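Starch synthase I (Hordeum vulgare, PDB 4HLN) is a plant starch synthase with the glycosyltransferase GT-B fold, two Rossmann-like domains facing each other, here with glucose units bound at one domain. Local coordinates at residues A[394-399]-A[531-536]; A[439-444]-A[588-593]; A[456-461]-A[519-524]; A[553-558]-A[568-573]. One frame throughout, in Å; residues are numbered along the deposited sequence.

Interaction 1: A[394-399]-A[531-536]; sequences NGIDIN and QLYAMQ
N394 meets L532 first, through its backbone: N394 O lies 3.8 Å from L532 CD1. The loop 394-399 follows strand 389-391 at the edge of the N-terminal sheet. Helix 529-536 belongs to the C-terminal Rossmann-like domain, which is consistent with a contact between the two halves of the GT-B fold. I396 carries most of it. Its CG2 sits beside the backbone N and reaches both L532 CB and Y533 CE1, each at 3.5 Å. Its other branch takes the position between the backbone N and the carbonyl carbon (chi1 73°). From there I396 CD1 runs over to Q536 CB, 4.0 Å away. The I396 and Y533 side chains run antiparallel alongside each other. Y533 also stacks on W401, and the backbone of I396 is hydrogen-bonded to H609. D397 turns from the helix and closes an Asx turn, in which D397 OD1 accepts from N399 N at 2.7 Å. I398 is at the exposed margin and crosses Q536 at about a right angle. No hydrogen bond joins the two segments. The Q536 amide is held instead by W401 O, and I398 CG2 rests 4.0 Å from Q536 NE2.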
# COMPACT_ATOMS: atom_id res chain seq x y z
N ASN A 394 5.75 -3.70 1.41
CA ASN A 394 6.48 -2.63 0.73
C ASN A 394 7.99 -2.66 1.03
O ASN A 394 8.45 -3.42 1.89
CB ASN A 394 5.88 -1.25 1.08
CG ASN A 394 4.39 -1.11 0.65
OD1 ASN A 394 3.51 -0.86 1.48
ND2 ASN A 394 4.13 -1.26 -0.64
N GLY A 395 8.75 -1.85 0.30
CA GLY A 395 10.17 -1.71 0.55
C GLY A 395 10.56 -0.25 0.66
O GLY A 395 9.74 0.65 0.43
N ILE A 396 11.82 -0.00 1.01
CA ILE A 396 12.33 1.36 1.07
C ILE A 396 13.66 1.40 0.37
O ILE A 396 14.33 0.37 0.28
CB ILE A 396 12.56 1.85 2.54
CG1 ILE A 396 13.78 1.17 3.15
CG2 ILE A 396 11.31 1.63 3.39
CD1 ILE A 396 13.94 1.37 4.65
N ASP A 397 14.05 2.58 -0.10
CA ASP A 397 15.38 2.81 -0.66
C ASP A 397 16.44 2.93 0.44
O ASP A 397 16.44 3.89 1.21
CB ASP A 397 15.38 4.09 -1.50
CG ASP A 397 16.69 4.31 -2.23
OD1 ASP A 397 17.70 3.67 -1.86
OD2 ASP A 397 16.71 5.14 -3.17
N ILE A 398 17.34 1.96 0.51
CA ILE A 398 18.30 1.93 1.61
C ILE A 398 19.54 2.75 1.28
O ILE A 398 20.48 2.83 2.07
CB ILE A 398 18.69 0.50 2.00
CG1 ILE A 398 19.28 -0.22 0.79
CG2 ILE A 398 17.47 -0.25 2.55
CD1 ILE A 398 19.78 -1.62 1.09
N ASN A 399 19.54 3.37 0.11
CA ASN A 399 20.59 4.33 -0.20
C ASN A 399 20.26 5.66 0.46
O ASN A 399 21.14 6.36 0.94
CB ASN A 399 20.75 4.49 -1.71
CG ASN A 399 21.04 3.17 -2.41
OD1 ASN A 399 20.40 2.84 -3.42
ND2 ASN A 399 21.99 2.41 -1.87
N GLN A 531 7.02 2.98 9.55
CA GLN A 531 7.46 1.75 10.23
C GLN A 531 8.87 1.33 9.82
O GLN A 531 9.76 1.13 10.65
CB GLN A 531 6.58 0.56 9.85
CG GLN A 531 5.20 0.59 10.36
CD GLN A 531 4.24 1.19 9.38
OE1 GLN A 531 4.38 2.35 8.97
NE2 GLN A 531 3.25 0.41 9.00
N LEU A 532 9.04 1.17 8.51
CA LEU A 532 10.26 0.61 7.95
C LEU A 532 11.45 1.52 8.23
O LEU A 532 12.51 1.05 8.67
CB LEU A 532 10.08 0.37 6.45
CG LEU A 532 8.74 -0.27 6.07
CD1 LEU A 532 8.75 -0.75 4.63
CD2 LEU A 532 8.42 -1.43 7.00
N TYR A 533 11.26 2.82 7.99
CA TYR A 533 12.30 3.79 8.31
C TYR A 533 12.66 3.73 9.79
O TYR A 533 13.84 3.69 10.16
CB TYR A 533 11.83 5.20 7.96
CG TYR A 533 11.48 5.41 6.51
CD1 TYR A 533 12.20 4.80 5.50
CD2 TYR A 533 10.41 6.23 6.16
CE1 TYR A 533 11.87 5.00 4.16
CE2 TYR A 533 10.08 6.44 4.84
CZ TYR A 533 10.81 5.83 3.85
OH TYR A 533 10.46 6.05 2.54
N ALA A 534 11.64 3.74 10.64
CA ALA A 534 11.86 3.66 12.07
C ALA A 534 12.72 2.45 12.38
O ALA A 534 13.80 2.57 12.97
CB ALA A 534 10.54 3.58 12.81
N MET A 535 12.25 1.28 11.97
CA MET A 535 12.94 0.02 12.21
C MET A 535 14.35 0.05 11.63
O MET A 535 15.31 -0.34 12.28
CB MET A 535 12.13 -1.14 11.64
CG MET A 535 11.01 -1.63 12.58
SD MET A 535 9.83 -2.77 11.81
CE MET A 535 10.78 -4.28 11.70
N GLN A 536 14.46 0.55 10.40
CA GLN A 536 15.75 0.66 9.73
C GLN A 536 16.72 1.49 10.56
O GLN A 536 17.93 1.34 10.45
CB GLN A 536 15.56 1.29 8.35
CG GLN A 536 16.83 1.56 7.57
CD GLN A 536 17.53 0.29 7.08
OE1 GLN A 536 17.12 -0.84 7.41
NE2 GLN A 536 18.58 0.47 6.29

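Interaction 2: A[439-444]-A[588-593]; sequences DVPLIG and STFREH. With GLC (alpha-D-glucopyranose), chain B.
R591 NH1 is hydrogen-bonded to D469 O and lies 3.4 Å from P441 CD across the contact. The contact is in the C-terminal Rossmann-like domain, where the turn leading into strand 442-446 packs on the last turns of helix 576-592. P441 meets both R591 and F590. P441 CD lies over one face of the R591 guanidinium, near the edge of the face rather than over its middle. The bend of the arginine at chi3 (93°) turns the flat group over the proline, and the bond to D469 fixes the group further. P441 CG touches F590 CD2 at 3.8 Å. The backbone of D439 adds plain contacts. F590 CE2 comes with its ring edge, near the ring plane, 3.5 Å from D439 O. R591 NH2 is 3.8 Å from the same D439 O. The carboxylate of D439 is engaged elsewhere, in a salt bridge with R437. F590 extends anti to its own N (chi1 169°) into a buried place, where W597 meets it edge-to-face and K594 makes a cation-pi contact. At the end of the helix the chain turns to the glycan. C2 of the chain B glucose lies over one face of the H593 ring, away from the ring centre. H593 NE2 and O6 of this glucose share a hydrogen bond of 3.2 Å.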
# COMPACT_ATOMS: atom_id res chain seq x y z
N ASP A 439 18.04 10.65 29.07
CA ASP A 439 17.23 9.68 29.78
C ASP A 439 15.74 9.79 29.47
O ASP A 439 14.98 8.83 29.64
CB ASP A 439 17.46 9.86 31.29
CG ASP A 439 17.57 11.34 31.69
OD1 ASP A 439 18.67 11.94 31.60
OD2 ASP A 439 16.54 11.91 32.12
N VAL A 440 15.33 10.97 29.02
CA VAL A 440 13.93 11.24 28.70
C VAL A 440 13.55 10.57 27.38
O VAL A 440 14.34 10.56 26.43
CB VAL A 440 13.69 12.77 28.61
CG1 VAL A 440 14.44 13.34 27.41
CG2 VAL A 440 12.23 13.09 28.49
N PRO A 441 12.35 9.97 27.31
CA PRO A 441 11.84 9.37 26.07
C PRO A 441 11.47 10.44 25.05
O PRO A 441 10.67 11.33 25.36
CB PRO A 441 10.56 8.66 26.52
CG PRO A 441 10.68 8.54 28.01
CD PRO A 441 11.43 9.74 28.44
N LEU A 442 12.05 10.36 23.87
CA LEU A 442 11.76 11.31 22.81
C LEU A 442 10.95 10.64 21.71
O LEU A 442 11.34 9.61 21.17
CB LEU A 442 13.06 11.90 22.25
CG LEU A 442 12.93 12.80 21.02
CD1 LEU A 442 11.84 13.85 21.18
CD2 LEU A 442 14.26 13.46 20.72
N ILE A 443 9.80 11.24 21.40
CA ILE A 443 8.83 10.63 20.52
C ILE A 443 8.55 11.51 19.31
O ILE A 443 8.39 12.73 19.44
CB ILE A 443 7.52 10.41 21.24
CG1 ILE A 443 7.72 9.41 22.37
CG2 ILE A 443 6.47 9.90 20.29
CD1 ILE A 443 6.64 9.44 23.40
N GLY A 444 8.48 10.87 18.15
CA GLY A 444 8.28 11.57 16.89
C GLY A 444 7.00 11.17 16.17
O GLY A 444 6.57 10.01 16.20
N SER A 588 7.76 2.67 29.45
CA SER A 588 8.22 1.92 30.60
C SER A 588 9.40 1.04 30.22
O SER A 588 10.47 1.11 30.82
CB SER A 588 7.10 1.05 31.16
OG SER A 588 6.04 1.86 31.62
N THR A 589 9.19 0.21 29.20
CA THR A 589 10.24 -0.63 28.66
C THR A 589 11.51 0.16 28.37
O THR A 589 12.63 -0.33 28.59
CB THR A 589 9.76 -1.28 27.38
OG1 THR A 589 8.44 -1.82 27.59
CG2 THR A 589 10.72 -2.37 26.92
N PHE A 590 11.35 1.37 27.86
CA PHE A 590 12.48 2.20 27.49
C PHE A 590 13.29 2.59 28.71
O PHE A 590 14.52 2.56 28.68
CB PHE A 590 12.01 3.46 26.74
CG PHE A 590 13.10 4.49 26.56
CD1 PHE A 590 14.13 4.28 25.64
CD2 PHE A 590 13.09 5.66 27.29
CE1 PHE A 590 15.13 5.23 25.47
CE2 PHE A 590 14.09 6.61 27.12
CZ PHE A 590 15.11 6.39 26.21
N ARG A 591 12.60 2.94 29.79
CA ARG A 591 13.28 3.37 31.02
C ARG A 591 13.81 2.21 31.87
O ARG A 591 14.98 2.21 32.27
CB ARG A 591 12.35 4.24 31.88
CG ARG A 591 11.51 5.19 31.08
CD ARG A 591 10.88 6.25 31.98
NE ARG A 591 11.71 7.44 32.06
CZ ARG A 591 11.28 8.67 31.80
NH1 ARG A 591 10.01 8.86 31.43
NH2 ARG A 591 12.11 9.71 31.91
N GLU A 592 12.96 1.23 32.12
CA GLU A 592 13.25 0.18 33.09
C GLU A 592 13.99 -1.04 32.54
O GLU A 592 14.72 -1.70 33.28
CB GLU A 592 11.96 -0.24 33.78
CG GLU A 592 11.30 0.90 34.54
CD GLU A 592 9.78 0.84 34.49
OE1 GLU A 592 9.13 1.91 34.61
OE2 GLU A 592 9.24 -0.29 34.33
N HIS A 593 13.83 -1.35 31.25
CA HIS A 593 14.55 -2.49 30.68
C HIS A 593 15.31 -2.14 29.42
O HIS A 593 14.99 -2.63 28.33
CB HIS A 593 13.60 -3.67 30.45
CG HIS A 593 12.65 -3.89 31.57
ND1 HIS A 593 11.55 -3.08 31.79
CD2 HIS A 593 12.64 -4.81 32.57
CE1 HIS A 593 10.90 -3.50 32.86
NE2 HIS A 593 11.54 -4.55 33.35
C1 GLC B . 9.47 -6.73 31.12
C2 GLC B . 10.82 -6.98 30.46
C3 GLC B . 11.21 -8.46 30.43
C4 GLC B . 11.11 -9.12 31.81
C5 GLC B . 10.06 -8.47 32.73
C6 GLC B . 10.63 -8.47 34.15
O2 GLC B . 10.84 -6.42 29.17
O3 GLC B . 12.55 -8.56 30.02
O4 GLC B . 10.83 -10.53 31.71
O5 GLC B . 9.65 -7.13 32.46
O6 GLC B . 10.46 -7.19 34.74

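Interaction 3: A[456-461]-A[519-524]; sequences DLIKMA and LMPSRF
This is a largely buried helix-to-strand contact with a salt bridge at one end. The first turns of helix 455-466 pack on the end of strand 517-520 and on the loop that follows it. The apolar part is made by buried residues. I458 and L519 reach toward each other tip to tip, with I458 CG1 4.2 Å from L519 CD2. I458 also crosses the ring of P521 at about a right angle, and I458 CD1 approaches P521 CG to 3.9 Å. F445 of strand 442-446 touches both I458 and P521 and closes the group from the sheet. Strands 442-446 and 517-520 are parallel neighbours in the C-terminal Rossmann-like sheet. Helix 455-466 follows 442-446 and leads to 471-476, as the helix of a beta-alpha-beta crossover. Beyond P521 the chain leaves the sheet, and R523 reaches back to the helix with its chain extended from CG to NE. R523 NH2 gives a hydrogen bond of 3.0 Å to D456 OD1, with an N-H...O angle of 146°. D456 OD1 accepts on its syn lone pair. The carboxylate and guanidinium planes are only 23° apart, so the acid meets the edge of the arginine nearly flat. D456 OD2 is also close, 3.2 Å from R523 NH2. L457 CD2 adds an apolar neighbour at 3.8 Å from R523 NH2. The opposite charges of these two partly exposed residues probably stabilise each other. Y451 is a second partner of the arginine, consistent with holding it in place: Y451 O accepts from R523 NE, and the tyrosine ring makes a cation-pi contact with R523.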
# COMPACT_ATOMS: atom_id res chain seq x y z
N ASP A 456 -6.11 13.63 14.58
CA ASP A 456 -7.03 13.97 15.66
C ASP A 456 -6.82 13.17 16.94
O ASP A 456 -7.09 13.67 18.03
CB ASP A 456 -8.49 13.85 15.21
CG ASP A 456 -8.84 12.46 14.69
OD1 ASP A 456 -8.10 11.94 13.82
OD2 ASP A 456 -9.85 11.88 15.16
N LEU A 457 -6.37 11.92 16.82
CA LEU A 457 -6.02 11.12 17.99
C LEU A 457 -4.94 11.80 18.81
O LEU A 457 -5.04 11.93 20.03
CB LEU A 457 -5.49 9.75 17.57
CG LEU A 457 -6.47 8.58 17.43
CD1 LEU A 457 -7.13 8.26 18.76
CD2 LEU A 457 -7.51 8.86 16.34
N ILE A 458 -3.88 12.23 18.13
CA ILE A 458 -2.77 12.89 18.79
C ILE A 458 -3.25 14.15 19.48
O ILE A 458 -2.87 14.41 20.62
CB ILE A 458 -1.66 13.19 17.78
CG1 ILE A 458 -0.91 11.90 17.42
CG2 ILE A 458 -0.72 14.27 18.32
CD1 ILE A 458 0.13 12.06 16.31
N LYS A 459 -4.09 14.92 18.80
CA LYS A 459 -4.70 16.12 19.37
C LYS A 459 -5.39 15.84 20.72
O LYS A 459 -5.37 16.68 21.63
CB LYS A 459 -5.71 16.70 18.37
CG LYS A 459 -6.23 18.09 18.69
CD LYS A 459 -6.99 18.65 17.48
CE LYS A 459 -7.28 20.14 17.63
NZ LYS A 459 -7.61 20.79 16.32
N MET A 460 -5.97 14.66 20.86
CA MET A 460 -6.74 14.32 22.06
C MET A 460 -5.87 13.70 23.15
O MET A 460 -6.14 13.87 24.34
CB MET A 460 -7.89 13.36 21.73
CG MET A 460 -8.77 13.76 20.54
SD MET A 460 -9.57 15.39 20.66
CE MET A 460 -10.33 15.53 19.04
N ALA A 461 -4.82 12.98 22.75
CA ALA A 461 -3.99 12.29 23.72
C ALA A 461 -2.90 13.18 24.31
O ALA A 461 -2.40 12.92 25.40
CB ALA A 461 -3.38 11.05 23.11
N LEU A 519 5.69 7.40 16.17
CA LEU A 519 4.27 7.11 16.35
C LEU A 519 3.48 7.22 15.03
O LEU A 519 3.46 8.28 14.40
CB LEU A 519 3.69 8.06 17.40
CG LEU A 519 2.20 7.99 17.67
CD1 LEU A 519 1.83 6.59 18.12
CD2 LEU A 519 1.82 9.04 18.72
N MET A 520 2.85 6.13 14.63
CA MET A 520 2.03 6.13 13.42
C MET A 520 0.61 5.69 13.73
O MET A 520 0.28 4.50 13.67
CB MET A 520 2.65 5.22 12.34
CG MET A 520 3.98 5.70 11.76
SD MET A 520 5.45 5.27 12.75
CE MET A 520 5.28 3.49 12.83
N PRO A 521 -0.25 6.65 14.08
CA PRO A 521 -1.67 6.35 14.33
C PRO A 521 -2.54 6.40 13.05
O PRO A 521 -3.64 6.92 13.07
CB PRO A 521 -2.08 7.47 15.29
CG PRO A 521 -1.19 8.62 14.93
CD PRO A 521 0.12 8.02 14.46
N SER A 522 -2.02 5.84 11.96
CA SER A 522 -2.73 5.82 10.68
C SER A 522 -3.95 4.92 10.74
O SER A 522 -3.91 3.87 11.37
CB SER A 522 -1.81 5.34 9.57
OG SER A 522 -0.82 6.29 9.25
N ARG A 523 -5.02 5.34 10.06
CA ARG A 523 -6.32 4.66 10.10
C ARG A 523 -6.42 3.43 9.21
O ARG A 523 -7.12 2.48 9.54
CB ARG A 523 -7.41 5.62 9.65
CG ARG A 523 -7.41 6.90 10.37
CD ARG A 523 -8.64 7.70 10.06
NE ARG A 523 -8.80 8.70 11.10
CZ ARG A 523 -9.46 8.48 12.22
NH1 ARG A 523 -10.05 7.30 12.42
NH2 ARG A 523 -9.55 9.44 13.13
N PHE A 524 -5.74 3.47 8.08
CA PHE A 524 -5.89 2.42 7.08
C PHE A 524 -4.82 2.62 6.02
O PHE A 524 -5.09 3.09 4.92
CB PHE A 524 -7.29 2.52 6.47
CG PHE A 524 -7.86 1.20 6.05
CD1 PHE A 524 -8.40 1.04 4.78
CD2 PHE A 524 -7.85 0.12 6.92
CE1 PHE A 524 -8.92 -0.17 4.38
CE2 PHE A 524 -8.37 -1.09 6.53
CZ PHE A 524 -8.90 -1.24 5.26

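Interaction 4: A[553-558]-A[568-573]; sequences VETFNP and GWAFSP. With GLC (alpha-D-glucopyranose), chain C; GLC (alpha-D-glucopyranose), chain D; GLC (alpha-D-glucopyranose), chain E.
T555 and G568 form a single beta bridge, the tight centre of this contact. F556 N donates to G568 O at 2.8 Å. The donor lies nearly in line with the C=O bond, but the bond is bent at the hydrogen (130°). T555 adds a side-chain bond: A570 N donates to T555 OG1 at 3.2 Å. With OG1 beside the backbone N (chi1 -60°), the hydroxyl faces strand 569-571. The aromatic pair packs closely too. F556 CB lies over one face of the W569 indole, near its border, and F556 CD1 is 3.6 Å from W569 CZ2. The two rings are oblique, their planes 72° apart. The contact is looser at V553, where V553 CG1 is 4.0 Å from G568 C. E554 is partly exposed, and its side chain starts away from the strand. On the glycan side, W569 NE1 makes a weak hydrogen bond of 2.8 Å to O6 of the chain C glucose. P558 CG lies 3.8 Å from C3 of the chain D glucose. Both aromatics and P558 thus line the glycan pocket. Behind the pocket, W569 packs on helices 576-592 and 594-606, F556 on 594-606, and V553 on strand 540-544.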
# COMPACT_ATOMS: atom_id res chain seq x y z
N VAL A 553 4.72 -4.70 11.66
CA VAL A 553 5.26 -4.54 13.01
C VAL A 553 4.73 -5.63 13.94
O VAL A 553 3.53 -5.66 14.25
CB VAL A 553 4.92 -3.16 13.62
CG1 VAL A 553 5.32 -3.10 15.09
CG2 VAL A 553 5.59 -2.05 12.83
N GLU A 554 5.61 -6.52 14.36
CA GLU A 554 5.26 -7.58 15.30
C GLU A 554 5.32 -7.05 16.74
O GLU A 554 6.37 -6.59 17.19
CB GLU A 554 6.21 -8.77 15.10
CG GLU A 554 5.90 -9.99 15.94
CD GLU A 554 6.98 -11.05 15.84
OE1 GLU A 554 7.09 -11.88 16.77
OE2 GLU A 554 7.73 -11.05 14.84
N THR A 555 4.20 -7.08 17.45
CA THR A 555 4.16 -6.52 18.79
C THR A 555 5.16 -7.21 19.73
O THR A 555 5.39 -8.41 19.63
CB THR A 555 2.76 -6.57 19.42
OG1 THR A 555 1.84 -5.82 18.61
CG2 THR A 555 2.77 -5.98 20.82
N PHE A 556 5.75 -6.43 20.63
CA PHE A 556 6.75 -6.93 21.56
C PHE A 556 6.21 -7.99 22.50
O PHE A 556 5.15 -7.83 23.10
CB PHE A 556 7.30 -5.79 22.40
CG PHE A 556 8.40 -6.21 23.33
CD1 PHE A 556 8.38 -5.84 24.66
CD2 PHE A 556 9.45 -6.99 22.87
CE1 PHE A 556 9.40 -6.23 25.52
CE2 PHE A 556 10.48 -7.38 23.73
CZ PHE A 556 10.45 -7.00 25.05
N ASN A 557 6.98 -9.06 22.65
CA ASN A 557 6.62 -10.15 23.54
C ASN A 557 7.86 -10.81 24.09
O ASN A 557 8.52 -11.58 23.40
CB ASN A 557 5.78 -11.17 22.79
CG ASN A 557 5.67 -12.48 23.53
OD1 ASN A 557 5.59 -12.50 24.76
ND2 ASN A 557 5.67 -13.58 22.78
N PRO A 558 8.20 -10.49 25.35
CA PRO A 558 9.48 -10.89 25.96
C PRO A 558 9.53 -12.37 26.34
O PRO A 558 10.50 -12.82 26.95
CB PRO A 558 9.56 -9.99 27.20
CG PRO A 558 8.14 -9.72 27.56
CD PRO A 558 7.36 -9.71 26.28
N GLY A 568 8.23 -3.67 17.92
CA GLY A 568 7.63 -2.45 18.41
C GLY A 568 6.27 -2.75 19.01
O GLY A 568 6.03 -3.87 19.45
N TRP A 569 5.37 -1.78 19.03
CA TRP A 569 4.02 -2.04 19.49
C TRP A 569 2.97 -1.67 18.47
O TRP A 569 2.90 -0.53 18.03
CB TRP A 569 3.74 -1.31 20.79
CG TRP A 569 4.40 -1.94 21.96
CD1 TRP A 569 3.87 -2.86 22.80
CD2 TRP A 569 5.74 -1.69 22.41
NE1 TRP A 569 4.79 -3.21 23.76
CE2 TRP A 569 5.95 -2.50 23.54
CE3 TRP A 569 6.77 -0.86 21.97
CZ2 TRP A 569 7.15 -2.51 24.24
CZ3 TRP A 569 7.97 -0.88 22.66
CH2 TRP A 569 8.15 -1.70 23.78
N ALA A 570 2.14 -2.63 18.10
CA ALA A 570 0.95 -2.35 17.31
C ALA A 570 -0.26 -2.43 18.24
O ALA A 570 -0.40 -3.39 19.00
CB ALA A 570 0.80 -3.34 16.16
N PHE A 571 -1.12 -1.42 18.19
CA PHE A 571 -2.27 -1.37 19.07
C PHE A 571 -3.57 -1.28 18.29
O PHE A 571 -3.63 -0.67 17.22
CB PHE A 571 -2.17 -0.17 20.01
CG PHE A 571 -2.26 1.17 19.32
CD1 PHE A 571 -1.13 1.78 18.79
CD2 PHE A 571 -3.49 1.81 19.18
CE1 PHE A 571 -1.21 3.01 18.16
CE2 PHE A 571 -3.57 3.05 18.54
CZ PHE A 571 -2.44 3.64 18.03
N SER A 572 -4.62 -1.87 18.85
CA SER A 572 -5.95 -1.80 18.28
C SER A 572 -6.94 -1.93 19.42
O SER A 572 -6.71 -2.69 20.36
CB SER A 572 -6.17 -2.91 17.24
OG SER A 572 -7.39 -2.72 16.54
N PRO A 573 -8.07 -1.22 19.33
CA PRO A 573 -8.40 -0.46 18.13
C PRO A 573 -7.83 0.94 18.22
O PRO A 573 -7.14 1.27 19.18
CB PRO A 573 -9.91 -0.38 18.21
CG PRO A 573 -10.14 -0.20 19.69
CD PRO A 573 -9.10 -1.07 20.37
C1 GLC C . 2.09 -9.04 24.85
C2 GLC C . 2.68 -9.99 25.88
C3 GLC C . 3.19 -9.23 27.11
C4 GLC C . 3.91 -7.89 26.87
C5 GLC C . 3.16 -7.15 25.77
C6 GLC C . 3.88 -5.92 25.25
O2 GLC C . 1.67 -10.91 26.24
O3 GLC C . 4.05 -10.10 27.82
O4 GLC C . 3.96 -7.24 28.15
O5 GLC C . 3.00 -8.00 24.65
O6 GLC C . 2.96 -4.85 25.20
C1 GLC D . 4.73 -6.02 28.48
C2 GLC D . 6.10 -5.67 27.84
C3 GLC D . 7.39 -6.17 28.52
C4 GLC D . 7.35 -6.32 30.03
C5 GLC D . 5.93 -6.64 30.51
C6 GLC D . 5.84 -6.40 32.02
O2 GLC D . 6.11 -6.04 26.48
O3 GLC D . 8.41 -5.23 28.26
O4 GLC D . 8.29 -7.31 30.47
O5 GLC D . 4.92 -5.85 29.88
O6 GLC D . 5.33 -5.10 32.26
C1 GLC E . 11.97 -11.40 31.96
C2 GLC E . 12.34 -12.33 30.80
C3 GLC E . 11.33 -13.47 30.56
C4 GLC E . 10.77 -14.14 31.83
C5 GLC E . 10.79 -13.22 33.06
C6 GLC E . 10.90 -14.05 34.35
O2 GLC E . 12.52 -11.59 29.62
O3 GLC E . 11.98 -14.45 29.77
O4 GLC E . 9.42 -14.59 31.58
O5 GLC E . 11.84 -12.24 33.09
O6 GLC E . 12.17 -14.66 34.44

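Interactions 2, 3 and 4 reach the six-stranded parallel sheet of the C-terminal domain. Interaction 1 ties a helix of that domain to a loop that follows the last strand of the other sheet. Interactions 2 and 3 are buried contacts on neighbouring strands, linked by a probable backbone bond from L519 N to G444 O. Interactions 1 and 4 are only partly buried. They touch where Q531 packs on V553. Interaction 1 is apolar, interaction 2 packs a proline against a phenyl ring and a guanidinium face with no hydrogen bond across, interaction 3 adds a salt bridge, and interaction 4 has a beta bridge. Interactions 2 and 4 share the glycan pocket and meet where T589 packs on W569.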